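Local structure of glucosidase 2 subunit beta (Schizosaccharomyces pombe, 4XQM) at residues Y16-V21 and V26-I31. The protein recognises mannose-rich N-glycans through this MRH lectin domain and keeps the catalytic alpha subunit, which trims glucose from immature glycoproteins, in the endoplasmic reticulum. Sequence-based numbering, arbitrary orientation.
With MAN (alpha-D-mannopyranose), chain B.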
loop_
_atom_site.group_PDB
_atom_site.type_symbol
_atom_site.label_atom_id
_atom_site.label_comp_id
_atom_site.label_asym_id
_atom_site.label_seq_id
_atom_site.Cartn_x
_atom_site.Cartn_y
_atom_site.Cartn_z
ATOM N N TYR A 16 -11.771 -2.910 7.592
ATOM C CA TYR A 16 -10.934 -3.582 6.600
ATOM C C TYR A 16 -9.576 -3.949 7.166
ATOM O O TYR A 16 -8.959 -3.166 7.894
ATOM C CB TYR A 16 -10.641 -2.666 5.410
ATOM C CG TYR A 16 -11.827 -2.056 4.703
ATOM C CD1 TYR A 16 -12.631 -2.812 3.859
ATOM C CD2 TYR A 16 -12.109 -0.702 4.836
ATOM C CE1 TYR A 16 -13.697 -2.231 3.182
ATOM C CE2 TYR A 16 -13.168 -0.117 4.167
ATOM C CZ TYR A 16 -13.958 -0.887 3.344
ATOM O OH TYR A 16 -15.013 -0.301 2.687
ATOM N N THR A 17 -9.086 -5.125 6.800
ATOM C CA THR A 17 -7.694 -5.451 7.077
ATOM C C THR A 17 -6.849 -5.039 5.874
ATOM O O THR A 17 -6.901 -5.667 4.810
ATOM C CB THR A 17 -7.482 -6.947 7.369
ATOM O OG1 THR A 17 -8.226 -7.326 8.536
ATOM C CG2 THR A 17 -6.019 -7.203 7.627
ATOM N N TYR A 18 -6.075 -3.971 6.037
ATOM C CA TYR A 18 -5.168 -3.544 4.978
ATOM C C TYR A 18 -3.843 -4.260 5.139
ATOM O O TYR A 18 -3.331 -4.389 6.253
ATOM C CB TYR A 18 -4.966 -2.028 5.022
ATOM C CG TYR A 18 -6.146 -1.245 4.488
ATOM C CD1 TYR A 18 -6.326 -1.061 3.118
ATOM C CD2 TYR A 18 -7.085 -0.693 5.350
ATOM C CE1 TYR A 18 -7.419 -0.349 2.622
ATOM C CE2 TYR A 18 -8.179 0.031 4.867
ATOM C CZ TYR A 18 -8.334 0.207 3.508
ATOM O OH TYR A 18 -9.411 0.915 3.025
ATOM N N LYS A 19 -3.298 -4.730 4.024
ATOM C CA LYS A 19 -2.042 -5.456 4.031
ATOM C C LYS A 19 -1.174 -4.927 2.912
ATOM O O LYS A 19 -1.550 -5.001 1.734
ATOM C CB LYS A 19 -2.301 -6.944 3.841
ATOM C CG LYS A 19 -1.068 -7.809 3.752
ATOM C CD LYS A 19 -1.509 -9.267 3.605
ATOM C CE LYS A 19 -2.648 -9.603 4.583
ATOM N NZ LYS A 19 -3.259 -10.947 4.338
ATOM N N VAL A 20 -0.031 -4.354 3.285
ATOM C CA VAL A 20 0.941 -3.879 2.311
ATOM C C VAL A 20 2.129 -4.822 2.327
ATOM O O VAL A 20 2.716 -5.063 3.384
ATOM C CB VAL A 20 1.451 -2.454 2.636
ATOM C CG1 VAL A 20 2.561 -2.043 1.663
ATOM C CG2 VAL A 20 0.291 -1.450 2.586
ATOM N N VAL A 21 2.453 -5.372 1.161
ATOM C CA VAL A 21 3.663 -6.168 1.010
ATOM C C VAL A 21 4.608 -5.435 0.055
ATOM O O VAL A 21 4.302 -5.256 -1.131
ATOM C CB VAL A 21 3.355 -7.570 0.487
ATOM C CG1 VAL A 21 4.619 -8.413 0.536
ATOM C CG2 VAL A 21 2.291 -8.213 1.336
ATOM N N VAL A 26 -0.785 -4.978 -2.573
ATOM C CA VAL A 26 -1.552 -4.401 -1.475
ATOM C C VAL A 26 -2.957 -4.972 -1.505
ATOM O O VAL A 26 -3.553 -5.070 -2.581
ATOM C CB VAL A 26 -1.650 -2.872 -1.606
ATOM C CG1 VAL A 26 -2.479 -2.301 -0.475
ATOM C CG2 VAL A 26 -0.249 -2.255 -1.603
ATOM N N PHE A 27 -3.478 -5.345 -0.335
ATOM C CA PHE A 27 -4.850 -5.861 -0.215
ATOM C C PHE A 27 -5.700 -5.102 0.800
ATOM O O PHE A 27 -5.184 -4.505 1.765
ATOM C CB PHE A 27 -4.863 -7.337 0.188
ATOM C CG PHE A 27 -4.299 -8.259 -0.850
ATOM C CD1 PHE A 27 -2.941 -8.535 -0.869
ATOM C CD2 PHE A 27 -5.129 -8.875 -1.772
ATOM C CE1 PHE A 27 -2.406 -9.393 -1.817
ATOM C CE2 PHE A 27 -4.598 -9.735 -2.730
ATOM C CZ PHE A 27 -3.238 -9.987 -2.748
ATOM N N GLN A 28 -7.011 -5.156 0.577
ATOM C CA GLN A 28 -8.008 -4.658 1.514
ATOM C C GLN A 28 -8.937 -5.842 1.737
ATOM O O GLN A 28 -9.697 -6.197 0.824
ATOM C CB GLN A 28 -8.782 -3.503 0.880
ATOM C CG GLN A 28 -9.919 -2.935 1.738
ATOM C CD GLN A 28 -10.895 -2.146 0.908
ATOM O OE1 GLN A 28 -11.556 -2.702 0.026
ATOM N NE2 GLN A 28 -10.997 -0.843 1.178
ATOM N N ASP A 29 -8.869 -6.451 2.924
ATOM C CA ASP A 29 -9.452 -7.781 3.141
ATOM C C ASP A 29 -8.962 -8.689 2.008
ATOM O O ASP A 29 -7.751 -8.753 1.772
ATOM C CB ASP A 29 -10.982 -7.713 3.255
ATOM C CG ASP A 29 -11.432 -6.985 4.507
ATOM O OD1 ASP A 29 -10.682 -7.045 5.512
ATOM O OD2 ASP A 29 -12.535 -6.376 4.499
ATOM N N SER A 30 -9.861 -9.356 1.285
ATOM C CA SER A 30 -9.411 -10.226 0.188
ATOM C C SER A 30 -9.357 -9.543 -1.186
ATOM O O SER A 30 -9.120 -10.197 -2.209
ATOM C CB SER A 30 -10.269 -11.488 0.120
ATOM O OG SER A 30 -9.978 -12.319 1.231
ATOM N N ILE A 31 -9.565 -8.231 -1.210
ATOM C CA ILE A 31 -9.572 -7.483 -2.460
ATOM C C ILE A 31 -8.172 -6.979 -2.831
ATOM O O ILE A 31 -7.495 -6.358 -2.004
ATOM C CB ILE A 31 -10.547 -6.288 -2.371
ATOM C CG1 ILE A 31 -11.952 -6.767 -1.989
ATOM C CG2 ILE A 31 -10.574 -5.526 -3.693
ATOM C CD1 ILE A 31 -12.941 -5.625 -1.749
HETATM C C1 MAN B . -15.239 -1.562 -1.171
HETATM C C2 MAN B . -13.938 -1.112 -0.851
HETATM C C3 MAN B . -13.999 0.420 -0.933
HETATM C C4 MAN B . -14.604 0.867 -2.297
HETATM C C5 MAN B . -15.992 0.230 -2.472
HETATM C C6 MAN B . -16.588 0.459 -3.841
HETATM O O1 MAN B . -15.884 -0.868 -0.146
HETATM O O2 MAN B . -13.063 -1.598 -1.803
HETATM O O3 MAN B . -12.733 0.978 -0.704
HETATM O O4 MAN B . -14.760 2.258 -2.328
HETATM O O5 MAN B . -15.819 -1.174 -2.351
HETATM O O6 MAN B . -17.972 0.101 -3.772
HETATM O O HOH W 1 -5.892 -8.181 3.678
HETATM O O HOH W 2 -11.111 -7.176 8.427
#
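Strand 16-21 runs antiparallel to strand 25-28, the axes approaching to 4.7 Å, as a beta hairpin of the MRH lectin fold whose Tyr-16 and Gln-28 end forms part of the mannose pocket. Lys-19 and Phe-27 are the hydrogen-bonded pair, with Lys-19 N to Phe-27 O at 3.0 Å and Phe-27 N to Lys-19 O returning the bond. Tyr-18 faces Gln-28, and Val-20 faces Val-26, in non-hydrogen-bonded pairs on one side of the sheet; there the two valines and the Tyr-18 ring also pack against residues of strands 71-77, 82-89 and 31-40.

Beyond Gln-28 a type II' turn, closed by paired backbone bonds between Gln-28 and Ile-31, reverses the chain into strand 31-40. Asp-29 still grips Thr-17 twice: its N gives a bond to Thr-17 O, and its OD1 accepts the N-H of Thr-17, with Thr-17 N 2.8 Å away, nearly straight but from above the carboxylate plane. One water bridges Thr-17 O and Asp-29 O; another joins Thr-17 OG1 to Asp-29 OD1.

Gln-28 and Tyr-16 meet the sugar together. With CG anti to the backbone N (chi1 177°) and the chain extended beyond it, the Gln-28 amide lies flat against one face of the Tyr-16 ring, the planes 9° apart, with NE2 3.5 Å from the ring plane, opposite the ring centre. Tyr-18 lies alongside, and its OH accepts an N-H from Gln-28 NE2 at 3.0 Å, almost in the amide plane. The stack and the Tyr-18 hydroxyl help hold the amide's rotation, so that its other N-H points at mannose O3 while OE1 accepts a bond from O2. Glu-77, Tyr-83 and Arg-58 bind the same sugar, while Tyr-16 reaches past the amide to hydrogen-bond mannose O1 through its OH, 3.0 Å away.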